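Local coordinates for protein malate dehydrogenase (Picrophilus torridus, PDB 4BGV) that probably catalyses the reversible, NAD-dependent oxidation of malate to oxaloacetate in the tricarboxylic acid cycle, at residues 1-6 with 75-80; 26-31 with 55-60; 171-176 with 190-195. All blocks are in the same frame, centred on the assembly; numbering follows the deposited sequence. Where two conformers were deposited one is given.

Interaction 1 (1-6 with 75-80)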
ATOM      1  N   ALA A   1      -7.457 -20.948  -2.353  1.00 34.81           N
ATOM      2  CA  ALA A   1      -7.592 -19.678  -3.063  1.00 35.76           C
ATOM      3  C   ALA A   1      -6.311 -18.855  -2.993  1.00 33.84           C
ATOM      4  O   ALA A   1      -6.011 -18.096  -3.921  1.00 39.75           O
ATOM      5  CB  ALA A   1      -8.765 -18.875  -2.517  1.00 36.88           C
ATOM      6  N   ARG A   2      -5.572 -18.988  -1.891  1.00 21.90           N
ATOM      7  CA  ARG A   2      -4.341 -18.223  -1.705  1.00 16.68           C
ATOM      8  C   ARG A   2      -3.139 -19.142  -1.913  1.00 12.33           C
ATOM      9  O   ARG A   2      -3.225 -20.351  -1.704  1.00 17.10           O
ATOM     10  CB  ARG A   2      -4.258 -17.641  -0.288  1.00 19.26           C
ATOM     11  CG  ARG A   2      -5.276 -16.544   0.075  1.00 19.49           C
ATOM     12  CD  ARG A   2      -5.295 -16.337   1.598  1.00 20.65           C
ATOM     13  NE  ARG A   2      -6.660 -16.165   2.096  1.00 29.11           N
ATOM     14  CZ  ARG A   2      -7.063 -16.541   3.297  1.00 27.31           C
ATOM     15  NH1 ARG A   2      -6.210 -17.123   4.138  1.00 14.23           N
ATOM     16  NH2 ARG A   2      -8.321 -16.338   3.657  1.00 39.95           N
ATOM     17  N   SER A   3      -2.024 -18.566  -2.324  1.00 11.28           N
ATOM     18  CA  SER A   3      -0.777 -19.313  -2.371  1.00 11.37           C
ATOM     19  C   SER A   3      -0.268 -19.511  -0.960  1.00 12.27           C
ATOM     20  O   SER A   3      -0.650 -18.784  -0.038  1.00 12.49           O
ATOM     21  CB  SER A   3       0.278 -18.585  -3.200  1.00 17.37           C
ATOM     22  OG  SER A   3      -0.047 -18.639  -4.582  1.00 28.47           O
ATOM     23  N   LYS A   4       0.604 -20.497  -0.813  1.00 11.20           N
ATOM     24  CA  LYS A   4       1.147 -20.871   0.476  1.00  9.67           C
ATOM     25  C   LYS A   4       2.664 -20.780   0.410  1.00 10.92           C
ATOM     26  O   LYS A   4       3.291 -21.281  -0.531  1.00 12.21           O
ATOM     27  CB  LYS A   4       0.711 -22.293   0.815  1.00 13.65           C
ATOM     28  CG  LYS A   4       1.366 -22.879   2.057  1.00 16.13           C
ATOM     29  CD  LYS A   4       0.735 -24.236   2.351  1.00 18.06           C
ATOM     30  CE  LYS A   4       1.238 -24.843   3.651  1.00 17.22           C
ATOM     31  NZ  LYS A   4       0.606 -26.199   3.856  1.00 14.12           N
ATOM     32  N   ILE A   5       3.250 -20.116   1.390  1.00  8.38           N
ATOM     33  CA  ILE A   5       4.699 -20.008   1.475  1.00 12.11           C
ATOM     34  C   ILE A   5       5.125 -20.608   2.806  1.00 12.62           C
ATOM     35  O   ILE A   5       4.559 -20.268   3.852  1.00 10.15           O
ATOM     36  CB  ILE A   5       5.160 -18.536   1.395  1.00  9.24           C
ATOM     37  CG1 ILE A   5       4.660 -17.879   0.100  1.00 10.79           C
ATOM     38  CG2 ILE A   5       6.682 -18.416   1.509  1.00  8.93           C
ATOM     39  CD1 ILE A   5       3.426 -16.979   0.308  1.00 13.07           C
ATOM     40  N   SER A   6       6.101 -21.509   2.765  1.00  7.43           N
ATOM     41  CA  SER A   6       6.695 -22.037   3.977  1.00  7.29           C
ATOM     42  C   SER A   6       8.031 -21.345   4.180  1.00 10.31           C
ATOM     43  O   SER A   6       8.787 -21.182   3.225  1.00  9.45           O
ATOM     44  CB  SER A   6       6.908 -23.552   3.877  1.00  9.56           C
ATOM     45  OG  SER A   6       5.666 -24.243   3.915  1.00 11.53           O
ATOM     46  N   GLY A  75       1.933 -28.583  -0.343  1.00 15.70           N
ATOM     47  CA  GLY A  75       1.226 -27.622  -1.168  1.00 19.57           C
ATOM     48  C   GLY A  75       1.801 -26.216  -1.155  1.00 17.43           C
ATOM     49  O   GLY A  75       1.155 -25.283  -1.625  1.00 12.87           O
ATOM     50  N   SER A  76       3.009 -26.052  -0.618  1.00 12.89           N
ATOM     51  CA  SER A  76       3.654 -24.744  -0.623  1.00 12.00           C
ATOM     52  C   SER A  76       4.075 -24.383  -2.044  1.00 11.24           C
ATOM     53  O   SER A  76       4.686 -25.192  -2.737  1.00 15.52           O
ATOM     54  CB  SER A  76       4.897 -24.744   0.284  1.00 14.08           C
ATOM     55  OG  SER A  76       4.548 -24.872   1.663  1.00 12.47           O
ATOM     56  N   ASP A  77       3.749 -23.177  -2.490  1.00  8.69           N
ATOM     57  CA  ASP A  77       4.209 -22.732  -3.797  0.50  7.80           C
ATOM     58  C   ASP A  77       5.697 -22.402  -3.724  1.00  8.79           C
ATOM     59  O   ASP A  77       6.446 -22.689  -4.658  1.00  9.60           O
ATOM     60  CB  ASP A  77       3.421 -21.510  -4.264  0.50 11.32           C
ATOM     61  CG  ASP A  77       3.727 -21.137  -5.702  0.50 12.23           C
ATOM     62  OD1 ASP A  77       3.770 -22.045  -6.561  0.50 10.04           O
ATOM     63  OD2 ASP A  77       3.923 -19.935  -5.975  0.50 13.23           O
ATOM     64  N   VAL A  78       6.109 -21.795  -2.609  1.00  9.32           N
ATOM     65  CA  VAL A  78       7.497 -21.426  -2.371  1.00  7.78           C
ATOM     66  C   VAL A  78       7.893 -21.835  -0.964  1.00  8.22           C
ATOM     67  O   VAL A  78       7.104 -21.707  -0.031  1.00  7.12           O
ATOM     68  CB  VAL A  78       7.726 -19.904  -2.549  1.00  6.72           C
ATOM     69  CG1 VAL A  78       9.149 -19.505  -2.140  1.00  7.60           C
ATOM     70  CG2 VAL A  78       7.441 -19.505  -3.999  1.00  7.11           C
ATOM     71  N   ILE A  79       9.104 -22.370  -0.833  1.00  6.66           N
ATOM     72  CA  ILE A  79       9.716 -22.603   0.468  1.00 10.12           C
ATOM     73  C   ILE A  79      10.972 -21.739   0.571  1.00 10.23           C
ATOM     74  O   ILE A  79      11.822 -21.759  -0.320  1.00  7.87           O
ATOM     75  CB  ILE A  79      10.121 -24.076   0.623  1.00  9.64           C
ATOM     76  CG1 ILE A  79       8.877 -24.961   0.506  1.00 10.58           C
ATOM     77  CG2 ILE A  79      10.859 -24.320   1.960  1.00  9.23           C
ATOM     78  CD1 ILE A  79       9.184 -26.458   0.509  1.00  9.95           C
ATOM     79  N   VAL A  80      11.074 -20.978   1.652  1.00  9.85           N
ATOM     80  CA  VAL A  80      12.213 -20.109   1.890  1.00  7.89           C
ATOM     81  C   VAL A  80      13.097 -20.778   2.942  1.00  8.92           C
ATOM     82  O   VAL A  80      12.648 -21.038   4.063  1.00 10.75           O
ATOM     83  CB  VAL A  80      11.745 -18.734   2.432  1.00  8.21           C
ATOM     84  CG1 VAL A  80      12.937 -17.807   2.616  1.00 10.75           C
ATOM     85  CG2 VAL A  80      10.718 -18.109   1.490  1.00 10.10           C
TER
HETATM   86  O   HOH W   1       0.301 -23.042  -2.688  1.00 25.54           O
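Lys4 runs its side chain past the turn at Gly75 and Ser76, while its backbone begins the parallel pairing with 75-80. CG stands anti to the backbone N (chi1 172°) and the chain stays extended, laying the methylenes along Ser76. Lys4 CB faces Gly75 O at 3.9 Å and Lys4 CG lies 3.8 Å from Ser76 OG, and CD and CE also pass that hydroxyl; NZ then reaches the carbonyl oxygens of Glu72 and Lys74 and hydrogen-bonds to both. Lys4 O accepts from Asp77 N (2.8 Å), and a water links Lys4 N to Gly75 O. Further on, Ser6 N bonds to Val78 O (3.0 Å) and Ser6 O receives Val80 N (2.8 Å, 167° at the hydrogen). These bonds join strands 4-8 and 78-81, the central neighbours of a Rossmann-type parallel sheet. On the face of Ile5 and Val78, Ile5 CG2 packs beside Val80 CG2 at 4.0 Å; helix 232-246 covers Val78 and Val80, and Val80 also lies near Val123, a probable NAD-binding residue. On the other face Ser6 OG donates to Ser76 OG over 2.6 Å, and Ser76 OG is bonded in turn to Met73 O. Two buried hydroxyls thus satisfy each other and a loop carbonyl in sequence, which fixes their rotation and ties the loop before strand 78-81 to the sheet.

Interaction 2 (26-31 with 55-60)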
ATOM      1  N   THR A  26       1.291 -11.624   0.434  1.00  8.00           N
ATOM      2  CA  THR A  26       1.781 -12.534  -0.594  1.00  8.47           C
ATOM      3  C   THR A  26       1.010 -13.850  -0.622  1.00 10.73           C
ATOM      4  O   THR A  26       0.726 -14.382  -1.697  1.00 14.78           O
ATOM      5  CB  THR A  26       3.291 -12.769  -0.450  1.00 12.91           C
ATOM      6  OG1 THR A  26       3.942 -11.493  -0.396  1.00  9.87           O
ATOM      7  CG2 THR A  26       3.853 -13.572  -1.639  1.00 12.10           C
ATOM      8  N   GLY A  27       0.659 -14.369   0.555  1.00  7.81           N
ATOM      9  CA  GLY A  27      -0.083 -15.616   0.641  1.00  8.49           C
ATOM     10  C   GLY A  27      -0.090 -16.095   2.078  1.00  7.97           C
ATOM     11  O   GLY A  27       0.407 -15.401   2.948  1.00  8.84           O
ATOM     12  N   ASP A  28      -0.661 -17.268   2.321  1.00  7.70           N
ATOM     13  CA  ASP A  28      -0.595 -17.863   3.657  1.00  9.58           C
ATOM     14  C   ASP A  28       0.848 -18.224   3.974  1.00 10.47           C
ATOM     15  O   ASP A  28       1.623 -18.570   3.081  1.00 10.61           O
ATOM     16  CB  ASP A  28      -1.480 -19.106   3.727  1.00  7.92           C
ATOM     17  CG  ASP A  28      -2.955 -18.780   3.529  1.00 14.23           C
ATOM     18  OD1 ASP A  28      -3.409 -17.710   3.999  1.00 11.55           O
ATOM     19  OD2 ASP A  28      -3.662 -19.592   2.901  1.00 16.62           O
ATOM     20  N   ILE A  29       1.214 -18.147   5.247  1.00  9.40           N
ATOM     21  CA  ILE A  29       2.609 -18.304   5.620  1.00  7.97           C
ATOM     22  C   ILE A  29       2.722 -19.316   6.749  1.00  8.97           C
ATOM     23  O   ILE A  29       2.134 -19.128   7.815  1.00 10.51           O
ATOM     24  CB  ILE A  29       3.178 -16.961   6.080  1.00  9.90           C
ATOM     25  CG1 ILE A  29       3.143 -15.943   4.930  1.00 10.18           C
ATOM     26  CG2 ILE A  29       4.623 -17.111   6.560  1.00 12.31           C
ATOM     27  CD1 ILE A  29       2.755 -14.571   5.384  1.00 12.35           C
ATOM     28  N   TYR A  30       3.437 -20.407   6.495  1.00  9.10           N
ATOM     29  CA  TYR A  30       3.736 -21.404   7.529  1.00  9.62           C
ATOM     30  C   TYR A  30       5.217 -21.337   7.922  1.00  8.89           C
ATOM     31  O   TYR A  30       6.103 -21.399   7.052  1.00  8.73           O
ATOM     32  CB  TYR A  30       3.410 -22.821   7.045  1.00 10.62           C
ATOM     33  CG  TYR A  30       1.929 -23.166   7.019  1.00 12.44           C
ATOM     34  CD1 TYR A  30       0.961 -22.175   6.984  1.00 17.09           C
ATOM     35  CD2 TYR A  30       1.505 -24.495   7.047  1.00 14.36           C
ATOM     36  CE1 TYR A  30      -0.392 -22.493   6.966  1.00 19.15           C
ATOM     37  CE2 TYR A  30       0.163 -24.821   7.023  1.00 14.14           C
ATOM     38  CZ  TYR A  30      -0.781 -23.817   6.982  1.00 21.15           C
ATOM     39  OH  TYR A  30      -2.129 -24.135   6.960  1.00 23.46           O
ATOM     40  N   ILE A  31       5.486 -21.195   9.221  1.00  8.88           N
ATOM     41  CA  ILE A  31       6.859 -20.999   9.700  1.00  7.79           C
ATOM     42  C   ILE A  31       7.297 -22.261  10.431  1.00 11.02           C
ATOM     43  O   ILE A  31       6.501 -22.874  11.143  1.00 10.37           O
ATOM     44  CB  ILE A  31       6.974 -19.780  10.662  1.00  9.00           C
ATOM     45  CG1 ILE A  31       6.258 -18.554  10.079  1.00 13.07           C
ATOM     46  CG2 ILE A  31       8.439 -19.437  10.959  1.00  9.65           C
ATOM     47  CD1 ILE A  31       6.261 -17.371  11.019  1.00 10.28           C
ATOM     48  N   TYR A  55      -4.088  -7.671   6.760  1.00 10.71           N
ATOM     49  CA  TYR A  55      -3.902  -8.925   6.013  1.00  8.36           C
ATOM     50  C   TYR A  55      -4.792 -10.069   6.479  1.00  8.62           C
ATOM     51  O   TYR A  55      -4.789 -10.435   7.652  1.00 12.68           O
ATOM     52  CB  TYR A  55      -2.427  -9.368   5.949  1.00  8.64           C
ATOM     53  CG  TYR A  55      -1.596  -9.267   7.223  1.00  7.66           C
ATOM     54  CD1 TYR A  55      -1.669 -10.244   8.221  1.00  8.13           C
ATOM     55  CD2 TYR A  55      -0.680  -8.231   7.386  1.00  6.08           C
ATOM     56  CE1 TYR A  55      -0.878 -10.167   9.367  1.00  6.84           C
ATOM     57  CE2 TYR A  55       0.104  -8.146   8.519  1.00  6.85           C
ATOM     58  CZ  TYR A  55       0.014  -9.100   9.497  1.00  8.60           C
ATOM     59  OH  TYR A  55       0.821  -8.968  10.601  1.00  9.46           O
ATOM     60  N   ASP A  56      -5.582 -10.616   5.552  1.00 12.10           N
ATOM     61  CA  ASP A  56      -6.455 -11.744   5.864  1.00  8.24           C
ATOM     62  C   ASP A  56      -5.780 -13.023   5.386  1.00  8.28           C
ATOM     63  O   ASP A  56      -6.057 -13.527   4.292  1.00 11.54           O
ATOM     64  CB  ASP A  56      -7.827 -11.566   5.214  1.00  9.01           C
ATOM     65  CG  ASP A  56      -8.710 -10.594   5.988  1.00 14.44           C
ATOM     66  OD1 ASP A  56      -8.629 -10.604   7.230  1.00 13.60           O
ATOM     67  OD2 ASP A  56      -9.472  -9.834   5.359  1.00 13.24           O
ATOM     68  N   LEU A  57      -4.868 -13.520   6.216  1.00  8.73           N
ATOM     69  CA  LEU A  57      -4.030 -14.666   5.887  1.00 11.03           C
ATOM     70  C   LEU A  57      -3.993 -15.659   7.039  1.00 12.96           C
ATOM     71  O   LEU A  57      -4.276 -15.320   8.187  1.00 10.88           O
ATOM     72  CB  LEU A  57      -2.584 -14.213   5.624  1.00  7.62           C
ATOM     73  CG  LEU A  57      -2.398 -13.185   4.510  1.00  7.72           C
ATOM     74  CD1 LEU A  57      -1.006 -12.598   4.580  1.00  8.78           C
ATOM     75  CD2 LEU A  57      -2.671 -13.816   3.134  1.00  8.93           C
ATOM     76  N   ASP A  58      -3.655 -16.895   6.704  1.00 10.57           N
ATOM     77  CA  ASP A  58      -3.444 -17.931   7.689  1.00 12.14           C
ATOM     78  C   ASP A  58      -1.949 -17.903   7.940  1.00 15.12           C
ATOM     79  O   ASP A  58      -1.149 -18.012   7.004  1.00 11.94           O
ATOM     80  CB  ASP A  58      -3.895 -19.261   7.086  1.00 22.48           C
ATOM     81  CG  ASP A  58      -3.822 -20.408   8.060  1.00 37.20           C
ATOM     82  OD1 ASP A  58      -3.720 -20.155   9.282  1.00 42.46           O
ATOM     83  OD2 ASP A  58      -3.874 -21.568   7.591  1.00 40.90           O
ATOM     84  N   ILE A  59      -1.561 -17.696   9.190  1.00  8.73           N
ATOM     85  CA  ILE A  59      -0.149 -17.640   9.531  1.00  9.93           C
ATOM     86  C   ILE A  59       0.067 -18.591  10.703  1.00 14.03           C
ATOM     87  O   ILE A  59      -0.519 -18.402  11.774  1.00 11.05           O
ATOM     88  CB  ILE A  59       0.269 -16.200   9.898  1.00  9.88           C
ATOM     89  CG1 ILE A  59      -0.099 -15.247   8.739  1.00 11.48           C
ATOM     90  CG2 ILE A  59       1.752 -16.143  10.232  1.00 11.68           C
ATOM     91  CD1 ILE A  59       0.283 -13.811   8.977  1.00 15.05           C
ATOM     92  N   LYS A  60       0.854 -19.640  10.476  1.00  8.31           N
ATOM     93  CA  LYS A  60       0.996 -20.715  11.471  1.00  9.30           C
ATOM     94  C   LYS A  60       2.466 -21.039  11.722  1.00  9.56           C
ATOM     95  O   LYS A  60       3.314 -20.809  10.850  1.00 11.97           O
ATOM     96  CB  LYS A  60       0.271 -21.976  10.996  1.00 17.07           C
ATOM     97  CG  LYS A  60      -1.237 -21.824  10.864  1.00 23.88           C
ATOM     98  CD  LYS A  60      -1.883 -23.167  10.531  1.00 29.84           C
ATOM     99  CE  LYS A  60      -3.402 -23.060  10.460  1.00 36.09           C
ATOM    100  NZ  LYS A  60      -4.022 -22.886  11.800  1.00 43.05           N
TER
HETATM  101  O   HOH W   2      -4.082 -22.160   5.183  1.00 32.10           O
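Ile29 and its neighbours pair in parallel with 58-60 through three backbone hydrogen bonds: Ile29 N to Asp58 O (2.9 Å), Lys60 N to Ile29 O (3.0 Å) and Ile31 N to Lys60 O (2.7 Å). Just before them a carboxylate does the work of a carbonyl: Asp28 OD1 takes Asp58 N at 2.8 Å, in a nearly straight bond (174°) that arrives from above the carboxylate plane. The same OD1 forms a salt bridge with Arg2 NH1. With an alanine here, Asp58 N would probably be left without its acceptor and NH1 of Arg2 without its carboxylate partner. Strand 59-63 is the outermost strand on this side of the Rossmann-type NAD-binding sheet, next to 28-33. Aromatic contact comes on the partly exposed face, where Lys60 CB sits over the Tyr30 ring, 4.3 Å from its centroid, in a CH-pi contact; Lys60 CD continues alongside to the phenol end. Asp58 swings CG anti to its own N (chi1 -176°), which brings OD2 to the edge of that ring, 3.2 Å from Tyr30 OH. Apolar contacts fill the opposite face: Ile29 CD1 meets Leu57 CD1 (4.3 Å) and Ile59 CD1, with helix 12-23 packed on Ile29 and helix 38-47 on Ile59.

Interaction 3 (171-176 with 190-195)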
ATOM      1  N   ASP A 171      14.872   5.764  -7.895  1.00 10.37           N
ATOM      2  CA  ASP A 171      15.475   6.092  -9.181  1.00 11.44           C
ATOM      3  C   ASP A 171      16.934   5.660  -9.323  1.00 16.69           C
ATOM      4  O   ASP A 171      17.533   5.818 -10.392  1.00 14.82           O
ATOM      5  CB  ASP A 171      15.299   7.582  -9.460  1.00 13.90           C
ATOM      6  CG  ASP A 171      13.825   7.978  -9.523  1.00 17.05           C
ATOM      7  OD1 ASP A 171      13.041   7.224 -10.145  1.00 15.69           O
ATOM      8  OD2 ASP A 171      13.443   9.017  -8.935  1.00 16.10           O
ATOM      9  N   VAL A 172      17.503   5.104  -8.258  1.00 10.91           N
ATOM     10  CA  VAL A 172      18.866   4.594  -8.346  1.00 12.29           C
ATOM     11  C   VAL A 172      18.834   3.121  -8.774  1.00 15.84           C
ATOM     12  O   VAL A 172      18.015   2.334  -8.293  1.00 12.81           O
ATOM     13  CB  VAL A 172      19.641   4.737  -7.018  1.00 12.39           C
ATOM     14  CG1 VAL A 172      21.046   4.184  -7.175  1.00 14.29           C
ATOM     15  CG2 VAL A 172      19.733   6.197  -6.595  1.00 12.70           C
ATOM     16  N   ASN A 173      19.706   2.765  -9.708  1.00 15.15           N
ATOM     17  CA  ASN A 173      19.848   1.391 -10.156  1.00 14.60           C
ATOM     18  C   ASN A 173      21.289   0.970 -10.009  1.00 13.59           C
ATOM     19  O   ASN A 173      22.175   1.638 -10.516  1.00 14.26           O
ATOM     20  CB  ASN A 173      19.425   1.275 -11.607  1.00 15.77           C
ATOM     21  CG  ASN A 173      17.998   1.740 -11.818  1.00 22.90           C
ATOM     22  OD1 ASN A 173      17.062   1.022 -11.488  1.00 22.21           O
ATOM     23  ND2 ASN A 173      17.827   2.964 -12.330  1.00 21.42           N
ATOM     24  N   ALA A 174      21.527  -0.131  -9.308  1.00 11.21           N
ATOM     25  CA  ALA A 174      22.890  -0.577  -9.041  1.00 13.10           C
ATOM     26  C   ALA A 174      23.050  -2.023  -9.499  1.00 12.42           C
ATOM     27  O   ALA A 174      22.344  -2.908  -9.022  1.00 14.86           O
ATOM     28  CB  ALA A 174      23.193  -0.453  -7.552  1.00 15.27           C
ATOM     29  N   PHE A 175      23.978  -2.246 -10.422  1.00 11.23           N
ATOM     30  CA  PHE A 175      24.107  -3.535 -11.092  1.00 11.00           C
ATOM     31  C   PHE A 175      25.210  -4.372 -10.455  1.00 13.14           C
ATOM     32  O   PHE A 175      26.387  -4.024 -10.540  1.00 16.48           O
ATOM     33  CB  PHE A 175      24.412  -3.307 -12.581  1.00  9.06           C
ATOM     34  CG  PHE A 175      24.218  -4.526 -13.429  1.00 12.07           C
ATOM     35  CD1 PHE A 175      25.227  -5.453 -13.562  1.00 10.79           C
ATOM     36  CD2 PHE A 175      23.018  -4.752 -14.066  1.00 16.02           C
ATOM     37  CE1 PHE A 175      25.064  -6.574 -14.333  1.00 15.65           C
ATOM     38  CE2 PHE A 175      22.843  -5.880 -14.843  1.00 15.99           C
ATOM     39  CZ  PHE A 175      23.867  -6.791 -14.973  1.00 15.76           C
ATOM     40  N   VAL A 176      24.823  -5.473  -9.817  1.00 15.87           N
ATOM     41  CA  VAL A 176      25.804  -6.400  -9.262  1.00 15.79           C
ATOM     42  C   VAL A 176      25.468  -7.849  -9.584  1.00 16.97           C
ATOM     43  O   VAL A 176      24.304  -8.255  -9.558  1.00 16.65           O
ATOM     44  CB  VAL A 176      25.915  -6.258  -7.737  1.00 16.94           C
ATOM     45  CG1 VAL A 176      26.656  -4.964  -7.378  1.00 20.50           C
ATOM     46  CG2 VAL A 176      24.541  -6.294  -7.098  1.00 21.58           C
ATOM     47  N   TYR A 190      26.545  -0.121 -15.775  1.00 10.44           N
ATOM     48  CA  TYR A 190      25.109  -0.391 -15.805  1.00 14.27           C
ATOM     49  C   TYR A 190      24.389   0.194 -14.595  1.00 13.38           C
ATOM     50  O   TYR A 190      23.227  -0.126 -14.337  1.00 15.70           O
ATOM     51  CB  TYR A 190      24.836  -1.888 -15.867  1.00 10.62           C
ATOM     52  CG  TYR A 190      25.170  -2.561 -17.185  1.00 10.44           C
ATOM     53  CD1 TYR A 190      25.542  -1.827 -18.313  1.00 14.38           C
ATOM     54  CD2 TYR A 190      25.058  -3.935 -17.310  1.00 13.95           C
ATOM     55  CE1 TYR A 190      25.829  -2.471 -19.524  1.00 12.35           C
ATOM     56  CE2 TYR A 190      25.340  -4.583 -18.508  1.00 13.36           C
ATOM     57  CZ  TYR A 190      25.717  -3.852 -19.602  1.00 13.54           C
ATOM     58  OH  TYR A 190      25.983  -4.526 -20.773  1.00 17.21           O
ATOM     59  N   SER A 191      25.095   1.011 -13.826  1.00  9.52           N
ATOM     60  CA  SER A 191      24.517   1.605 -12.625  1.00 11.82           C
ATOM     61  C   SER A 191      24.276   3.059 -12.943  1.00 10.81           C
ATOM     62  O   SER A 191      25.124   3.716 -13.559  1.00 10.05           O
ATOM     63  CB  SER A 191      25.473   1.461 -11.426  1.00 12.88           C
ATOM     64  OG  SER A 191      25.757   0.089 -11.180  1.00 14.24           O
ATOM     65  N   ASN A 192      23.123   3.567 -12.533  1.00 11.15           N
ATOM     66  CA  ASN A 192      22.689   4.874 -13.001  1.00  9.99           C
ATOM     67  C   ASN A 192      21.634   5.490 -12.092  1.00 10.63           C
ATOM     68  O   ASN A 192      21.074   4.810 -11.215  1.00 13.27           O
ATOM     69  CB  ASN A 192      22.101   4.739 -14.417  1.00 11.77           C
ATOM     70  CG  ASN A 192      20.886   3.819 -14.458  1.00 14.40           C
ATOM     71  OD1 ASN A 192      19.792   4.198 -14.047  1.00 14.05           O
ATOM     72  ND2 ASN A 192      21.079   2.605 -14.961  1.00 11.59           N
ATOM     73  N   VAL A 193      21.367   6.780 -12.300  1.00  9.28           N
ATOM     74  CA  VAL A 193      20.196   7.406 -11.696  1.00  8.54           C
ATOM     75  C   VAL A 193      19.236   7.785 -12.831  1.00 10.25           C
ATOM     76  O   VAL A 193      19.551   8.654 -13.660  1.00  9.64           O
ATOM     77  CB  VAL A 193      20.541   8.679 -10.897  1.00 10.53           C
ATOM     78  CG1 VAL A 193      19.273   9.245 -10.268  1.00 15.77           C
ATOM     79  CG2 VAL A 193      21.566   8.369  -9.810  1.00 12.13           C
ATOM     80  N   SER A 194      18.086   7.118 -12.873  1.00 10.37           N
ATOM     81  CA  SER A 194      17.109   7.313 -13.949  1.00 11.67           C
ATOM     82  C   SER A 194      17.760   7.255 -15.337  1.00 13.52           C
ATOM     83  O   SER A 194      17.383   8.017 -16.233  1.00 14.24           O
ATOM     84  CB  SER A 194      16.363   8.646 -13.773  1.00 13.44           C
ATOM     85  OG  SER A 194      15.651   8.667 -12.548  1.00 12.38           O
ATOM     86  N   GLY A 195      18.746   6.365 -15.493  1.00  9.70           N
ATOM     87  CA  GLY A 195      19.405   6.159 -16.767  1.00  9.39           C
ATOM     88  C   GLY A 195      20.707   6.914 -16.937  1.00 14.14           C
ATOM     89  O   GLY A 195      21.524   6.584 -17.805  1.00 11.83           O
TER
HETATM   90  O   HOH W   3      13.634   6.237 -12.493  1.00 19.37           O
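The Tyr190 ring stands on edge over one face of the Phe175 ring: its CD2 lies 3.7 Å above the plane of the Phe175 ring, over the centre, and the planes are 86° apart in a T-shaped stack with centroids separated by 5.1 Å. Phe175 CZ in turn lies at the edge of the tyrosine, in its plane. The ring of Phe187 meets both aromatics. This pair sits on the beta hairpin of strands 172-178 and 184-193 in the C-terminal domain. Nearby, Ser191 OG replaces a backbone carbonyl, accepting Phe175 N at 3.0 Å almost straight (175°), and the hydroxyl is bonded also to Phe187 O. Along the hairpin, Asn173 and Asn192 form an antiparallel hydrogen-bonded pair, Asn173 N to Asn192 O and Asn192 N to Asn173 O, each 2.9 Å, and Ser194 N closes onto Asp171 O. On the face of the valines, Val172 CG2 touches Val193 CG2 at 4.3 Å, while helix 150-165 packs against Val172. A fourth subunit meets the far end: Asp171 OD2 forms a salt bridge with Arg251 NE and accepts a hydrogen bond from Val252 N of that subunit, and Ser194 OG bonds to its Val252 O. Asn192 holds CG in the crowded position between its backbone N and carbonyl carbon (chi1 61°), and OD1 is gripped from opposite faces of its plane by Asn173 ND2 (2.9 Å) and, in an Asx motif, Gly195 N (2.8 Å).

In the fold
From the N terminus, strand 4-8 is laid down first and leads through helix 12-23 into strand 28-33. Interaction 2 then closes a loop of 23 residues, bringing strand 59-63 against 28-33. The chain next reaches strand 78-81, which returns to strand 4-8 on its other side, so interaction 1 encloses interaction 2. The two touch directly: Ser3 and Ile5 probably hydrogen-bond with Asp28, making one continuous sheet of the NAD-binding domain. Interaction 3 follows in series, crossing neither: its 13-residue connection closes a hairpin in the C-terminal domain, with nearest atoms about 19 Å from interaction 1 and about 21 Å from interaction 2.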